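Transcriptional regulator (PDB 3E7Q) probably binds cis-regulatory DNA as a dimeric, TetR-family transcriptional regulator, most likely a repressor. Local coordinates at residues Lys58-Thr70 and Phe116-His130. Sequence-based numbering, arbitrary orientation.
Sequences KDALVAEAYLAVT and FWGAVGSIEAIGRVH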
loop_
_atom_site.group_PDB
_atom_site.type_symbol
_atom_site.label_atom_id
_atom_site.label_comp_id
_atom_site.label_asym_id
_atom_site.label_seq_id
_atom_site.Cartn_x
_atom_site.Cartn_y
_atom_site.Cartn_z
ATOM N N LYS B 58 -6.707 23.758 2.217
ATOM C CA LYS B 58 -5.829 22.645 2.351
ATOM C C LYS B 58 -6.206 21.555 1.328
ATOM O O LYS B 58 -5.383 21.152 0.534
ATOM C CB LYS B 58 -5.904 22.113 3.773
ATOM C CG LYS B 58 -5.134 20.819 4.032
ATOM C CD LYS B 58 -5.896 20.076 5.093
ATOM C CE LYS B 58 -5.144 18.947 5.699
ATOM N NZ LYS B 58 -5.695 18.761 7.057
ATOM N N ASP B 59 -7.449 21.117 1.308
ATOM C CA ASP B 59 -7.831 20.056 0.370
ATOM C C ASP B 59 -7.296 20.327 -1.045
ATOM O O ASP B 59 -6.742 19.455 -1.661
ATOM C CB ASP B 59 -9.351 19.833 0.358
ATOM C CG ASP B 59 -9.880 19.350 1.675
ATOM O OD1 ASP B 59 -9.068 18.976 2.597
ATOM O OD2 ASP B 59 -11.148 19.348 1.806
ATOM N N ALA B 60 -7.474 21.554 -1.522
ATOM C CA ALA B 60 -7.055 21.967 -2.837
ATOM C C ALA B 60 -5.527 21.971 -3.033
ATOM O O ALA B 60 -5.039 21.674 -4.109
ATOM C CB ALA B 60 -7.584 23.317 -3.101
ATOM N N LEU B 61 -4.774 22.315 -1.994
ATOM C CA LEU B 61 -3.311 22.261 -2.053
ATOM C C LEU B 61 -2.838 20.824 -2.108
ATOM O O LEU B 61 -1.905 20.509 -2.815
ATOM C CB LEU B 61 -2.665 23.000 -0.855
ATOM C CG LEU B 61 -2.717 24.518 -0.954
ATOM C CD1 LEU B 61 -2.501 25.210 0.432
ATOM C CD2 LEU B 61 -1.710 25.022 -2.004
ATOM N N VAL B 62 -3.492 19.949 -1.375
ATOM C CA VAL B 62 -3.082 18.526 -1.327
ATOM C C VAL B 62 -3.424 17.826 -2.667
ATOM O O VAL B 62 -2.549 17.152 -3.233
ATOM C CB VAL B 62 -3.679 17.800 -0.106
ATOM C CG1 VAL B 62 -3.506 16.316 -0.211
ATOM C CG2 VAL B 62 -3.066 18.331 1.236
ATOM N N ALA B 63 -4.642 18.051 -3.187
ATOM C CA ALA B 63 -5.011 17.613 -4.537
ATOM C C ALA B 63 -4.031 18.117 -5.597
ATOM O O ALA B 63 -3.612 17.351 -6.471
ATOM C CB ALA B 63 -6.442 18.045 -4.894
ATOM N N GLU B 64 -3.621 19.374 -5.524
ATOM C CA GLU B 64 -2.593 19.850 -6.470
ATOM C C GLU B 64 -1.251 19.111 -6.355
ATOM O O GLU B 64 -0.630 18.757 -7.377
ATOM C CB GLU B 64 -2.308 21.334 -6.322
ATOM C CG GLU B 64 -3.063 22.298 -7.252
ATOM C CD GLU B 64 -2.911 22.006 -8.762
ATOM O OE1 GLU B 64 -1.994 22.576 -9.439
ATOM O OE2 GLU B 64 -3.769 21.251 -9.273
ATOM N N ALA B 65 -0.775 18.910 -5.129
ATOM C CA ALA B 65 0.424 18.076 -4.897
ATOM C C ALA B 65 0.265 16.618 -5.407
ATOM O O ALA B 65 1.214 16.055 -5.980
ATOM C CB ALA B 65 0.824 18.077 -3.449
ATOM N N TYR B 66 -0.905 16.024 -5.145
ATOM C CA TYR B 66 -1.244 14.675 -5.562
ATOM C C TYR B 66 -1.189 14.596 -7.084
ATOM O O TYR B 66 -0.569 13.722 -7.620
ATOM C CB TYR B 66 -2.653 14.268 -5.041
ATOM C CG TYR B 66 -3.041 12.760 -5.062
ATOM C CD1 TYR B 66 -2.164 11.763 -5.472
ATOM C CD2 TYR B 66 -4.265 12.362 -4.612
ATOM C CE1 TYR B 66 -2.525 10.436 -5.474
ATOM C CE2 TYR B 66 -4.638 11.040 -4.585
ATOM C CZ TYR B 66 -3.772 10.073 -5.007
ATOM O OH TYR B 66 -4.160 8.749 -4.997
ATOM N N LEU B 67 -1.792 15.561 -7.758
ATOM C CA LEU B 67 -1.773 15.641 -9.215
ATOM C C LEU B 67 -0.398 15.791 -9.842
ATOM O O LEU B 67 -0.128 15.205 -10.904
ATOM C CB LEU B 67 -2.665 16.789 -9.696
ATOM C CG LEU B 67 -4.082 16.386 -10.075
ATOM C CD1 LEU B 67 -5.020 17.593 -10.193
ATOM C CD2 LEU B 67 -4.087 15.522 -11.408
ATOM N N ALA B 68 0.431 16.640 -9.231
ATOM C CA ALA B 68 1.814 16.820 -9.622
ATOM C C ALA B 68 2.562 15.497 -9.464
ATOM O O ALA B 68 3.268 15.108 -10.353
ATOM C CB ALA B 68 2.492 17.925 -8.797
ATOM N N VAL B 69 2.384 14.798 -8.351
ATOM C CA VAL B 69 3.217 13.642 -8.050
ATOM C C VAL B 69 2.867 12.491 -9.039
ATOM O O VAL B 69 3.781 11.926 -9.718
ATOM C CB VAL B 69 3.101 13.220 -6.575
ATOM C CG1 VAL B 69 3.565 11.842 -6.365
ATOM C CG2 VAL B 69 3.896 14.140 -5.668
ATOM N N THR B 70 1.562 12.187 -9.124
ATOM C CA THR B 70 1.047 11.234 -10.098
ATOM C C THR B 70 1.361 11.574 -11.543
ATOM O O THR B 70 1.679 10.680 -12.314
ATOM C CB THR B 70 -0.486 10.997 -9.947
ATOM O OG1 THR B 70 -1.186 12.234 -10.082
ATOM C CG2 THR B 70 -0.796 10.329 -8.578
ATOM N N PHE B 116 -1.726 10.911 0.982
ATOM C CA PHE B 116 -2.762 11.014 -0.088
ATOM C C PHE B 116 -3.846 9.932 0.008
ATOM O O PHE B 116 -5.050 10.172 -0.118
ATOM C CB PHE B 116 -2.121 10.888 -1.475
ATOM C CG PHE B 116 -1.104 11.978 -1.834
ATOM C CD1 PHE B 116 -1.293 13.298 -1.495
ATOM C CD2 PHE B 116 -0.001 11.645 -2.603
ATOM C CE1 PHE B 116 -0.391 14.274 -1.864
ATOM C CE2 PHE B 116 0.912 12.598 -2.972
ATOM C CZ PHE B 116 0.705 13.947 -2.582
ATOM N N TRP B 117 -3.397 8.711 0.194
ATOM C CA TRP B 117 -4.271 7.588 0.326
ATOM C C TRP B 117 -5.183 7.663 1.534
ATOM O O TRP B 117 -6.264 7.115 1.516
ATOM C CB TRP B 117 -3.415 6.361 0.412
ATOM C CG TRP B 117 -2.767 6.008 -0.837
ATOM C CD1 TRP B 117 -3.152 6.376 -2.089
ATOM C CD2 TRP B 117 -1.628 5.167 -0.999
ATOM N NE1 TRP B 117 -2.340 5.804 -3.000
ATOM C CE2 TRP B 117 -1.421 5.024 -2.375
ATOM C CE3 TRP B 117 -0.795 4.479 -0.116
ATOM C CZ2 TRP B 117 -0.365 4.273 -2.903
ATOM C CZ3 TRP B 117 0.231 3.748 -0.611
ATOM C CH2 TRP B 117 0.438 3.626 -2.004
ATOM N N GLY B 118 -4.744 8.315 2.612
ATOM C CA GLY B 118 -5.610 8.502 3.772
ATOM C C GLY B 118 -6.662 9.565 3.515
ATOM O O GLY B 118 -7.757 9.482 4.042
ATOM N N ALA B 119 -6.320 10.571 2.725
ATOM C CA ALA B 119 -7.249 11.606 2.331
ATOM C C ALA B 119 -8.281 11.112 1.281
ATOM O O ALA B 119 -9.266 11.792 1.067
ATOM C CB ALA B 119 -6.491 12.783 1.814
ATOM N N VAL B 120 -8.016 9.982 0.600
ATOM C CA VAL B 120 -8.843 9.518 -0.490
ATOM C C VAL B 120 -10.270 9.203 0.006
ATOM O O VAL B 120 -11.254 9.609 -0.625
ATOM C CB VAL B 120 -8.202 8.340 -1.291
ATOM C CG1 VAL B 120 -9.255 7.533 -2.018
ATOM C CG2 VAL B 120 -7.193 8.849 -2.256
ATOM N N GLY B 121 -10.383 8.593 1.178
ATOM C CA GLY B 121 -11.691 8.105 1.635
ATOM C C GLY B 121 -12.663 9.154 2.178
ATOM O O GLY B 121 -13.920 8.975 2.119
ATOM N N SER B 122 -12.089 10.212 2.743
ATOM C CA SER B 122 -12.849 11.306 3.323
ATOM C C SER B 122 -12.910 12.576 2.489
ATOM O O SER B 122 -13.752 13.401 2.757
ATOM C CB SER B 122 -12.268 11.633 4.699
ATOM O OG SER B 122 -10.869 11.859 4.630
ATOM N N ILE B 123 -12.022 12.790 1.509
ATOM C CA ILE B 123 -12.083 14.038 0.713
ATOM C C ILE B 123 -12.330 13.668 -0.739
ATOM O O ILE B 123 -11.423 13.102 -1.382
ATOM C CB ILE B 123 -10.766 14.871 0.777
ATOM C CG1 ILE B 123 -10.256 15.045 2.232
ATOM C CG2 ILE B 123 -10.917 16.178 -0.028
ATOM C CD1 ILE B 123 -10.844 16.258 3.023
ATOM N N GLU B 124 -13.500 14.013 -1.272
ATOM C CA GLU B 124 -13.928 13.469 -2.569
ATOM C C GLU B 124 -13.045 13.941 -3.718
ATOM O O GLU B 124 -12.779 13.162 -4.636
ATOM C CB GLU B 124 -15.448 13.655 -2.885
ATOM C CG GLU B 124 -16.117 12.347 -3.652
ATOM C CD GLU B 124 -16.656 12.580 -5.130
ATOM O OE1 GLU B 124 -16.016 13.269 -5.967
ATOM O OE2 GLU B 124 -17.755 12.052 -5.497
ATOM N N ALA B 125 -12.579 15.189 -3.639
ATOM C CA ALA B 125 -11.647 15.753 -4.605
ATOM C C ALA B 125 -10.351 14.960 -4.704
ATOM O O ALA B 125 -9.850 14.726 -5.809
ATOM C CB ALA B 125 -11.353 17.295 -4.279
ATOM N N ILE B 126 -9.831 14.517 -3.564
ATOM C CA ILE B 126 -8.642 13.665 -3.528
ATOM C C ILE B 126 -8.940 12.254 -4.055
ATOM O O ILE B 126 -8.121 11.664 -4.802
ATOM C CB ILE B 126 -8.020 13.642 -2.101
ATOM C CG1 ILE B 126 -7.618 15.106 -1.764
ATOM C CG2 ILE B 126 -6.898 12.626 -2.046
ATOM C CD1 ILE B 126 -7.012 15.351 -0.345
ATOM N N GLY B 127 -10.135 11.761 -3.685
ATOM C CA GLY B 127 -10.713 10.560 -4.231
ATOM C C GLY B 127 -10.748 10.552 -5.727
ATOM O O GLY B 127 -10.415 9.546 -6.345
ATOM N N ARG B 128 -11.131 11.683 -6.315
ATOM C CA ARG B 128 -11.242 11.762 -7.734
ATOM C C ARG B 128 -9.855 11.852 -8.406
ATOM O O ARG B 128 -9.697 11.385 -9.536
ATOM C CB ARG B 128 -12.123 12.930 -8.154
ATOM C CG ARG B 128 -13.566 12.912 -7.625
ATOM C CD ARG B 128 -14.438 14.015 -8.338
ATOM N NE ARG B 128 -13.942 15.406 -8.163
ATOM C CZ ARG B 128 -14.322 16.297 -7.216
ATOM N NH1 ARG B 128 -15.220 16.002 -6.262
ATOM N NH2 ARG B 128 -13.767 17.524 -7.197
ATOM N N VAL B 129 -8.868 12.456 -7.731
ATOM C CA VAL B 129 -7.500 12.418 -8.235
ATOM C C VAL B 129 -7.039 10.956 -8.252
ATOM O O VAL B 129 -6.541 10.501 -9.263
ATOM C CB VAL B 129 -6.500 13.294 -7.443
ATOM C CG1 VAL B 129 -5.044 13.041 -7.979
ATOM C CG2 VAL B 129 -6.889 14.730 -7.549
ATOM N N HIS B 130 -7.269 10.205 -7.186
ATOM C CA HIS B 130 -6.931 8.810 -7.172
ATOM C C HIS B 130 -7.552 7.993 -8.314
ATOM O O HIS B 130 -6.876 7.251 -9.000
ATOM C CB HIS B 130 -7.289 8.111 -5.857
ATOM C CG HIS B 130 -7.062 6.623 -5.929
ATOM N ND1 HIS B 130 -5.801 6.067 -5.861
ATOM C CD2 HIS B 130 -7.911 5.600 -6.214
ATOM C CE1 HIS B 130 -5.894 4.757 -6.021
ATOM N NE2 HIS B 130 -7.166 4.445 -6.244
#
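The ring of Y66 is clamped between F116 and V129. On one face F116 lies in an offset stack, planes 11° apart, and slides far enough along that its CB sits 3.8 Å from the Y66 ring centroid, while the F116 ring itself reaches back under Y66 CA. Over the opposite face comes V129 CG1, 3.5 Å from Y66 CD2 and nearer the rim than the centre. With CG anti to the backbone N (chi1 -164°), Y66 reaches across between the helices that carry F116 and V129, and its hydroxyl, at the edge of the H130 imidazole and in its plane, accepts a bent hydrogen bond of 3.3 Å from H130 ND1; H130 NE2 hydrogen-bonds to E176 of the second subunit. F116 in turn is a knob among V62, A65, V69 and Y66. In this TetR-type all-helical fold, helix 58-82 leads out of the predicted helix-turn-helix region, and segment 124-130 runs almost parallel to 58-70, axes approaching to 9.4 Å. Packing thins toward the more exposed flank: L67 CG only grazes V129 CG1 at 4.1 Å, and A63 CB stays 4.3 Å from V129 CG2. By contrast, I123 CD1 lies 3.3 Å from both D59 OD1 and OD2.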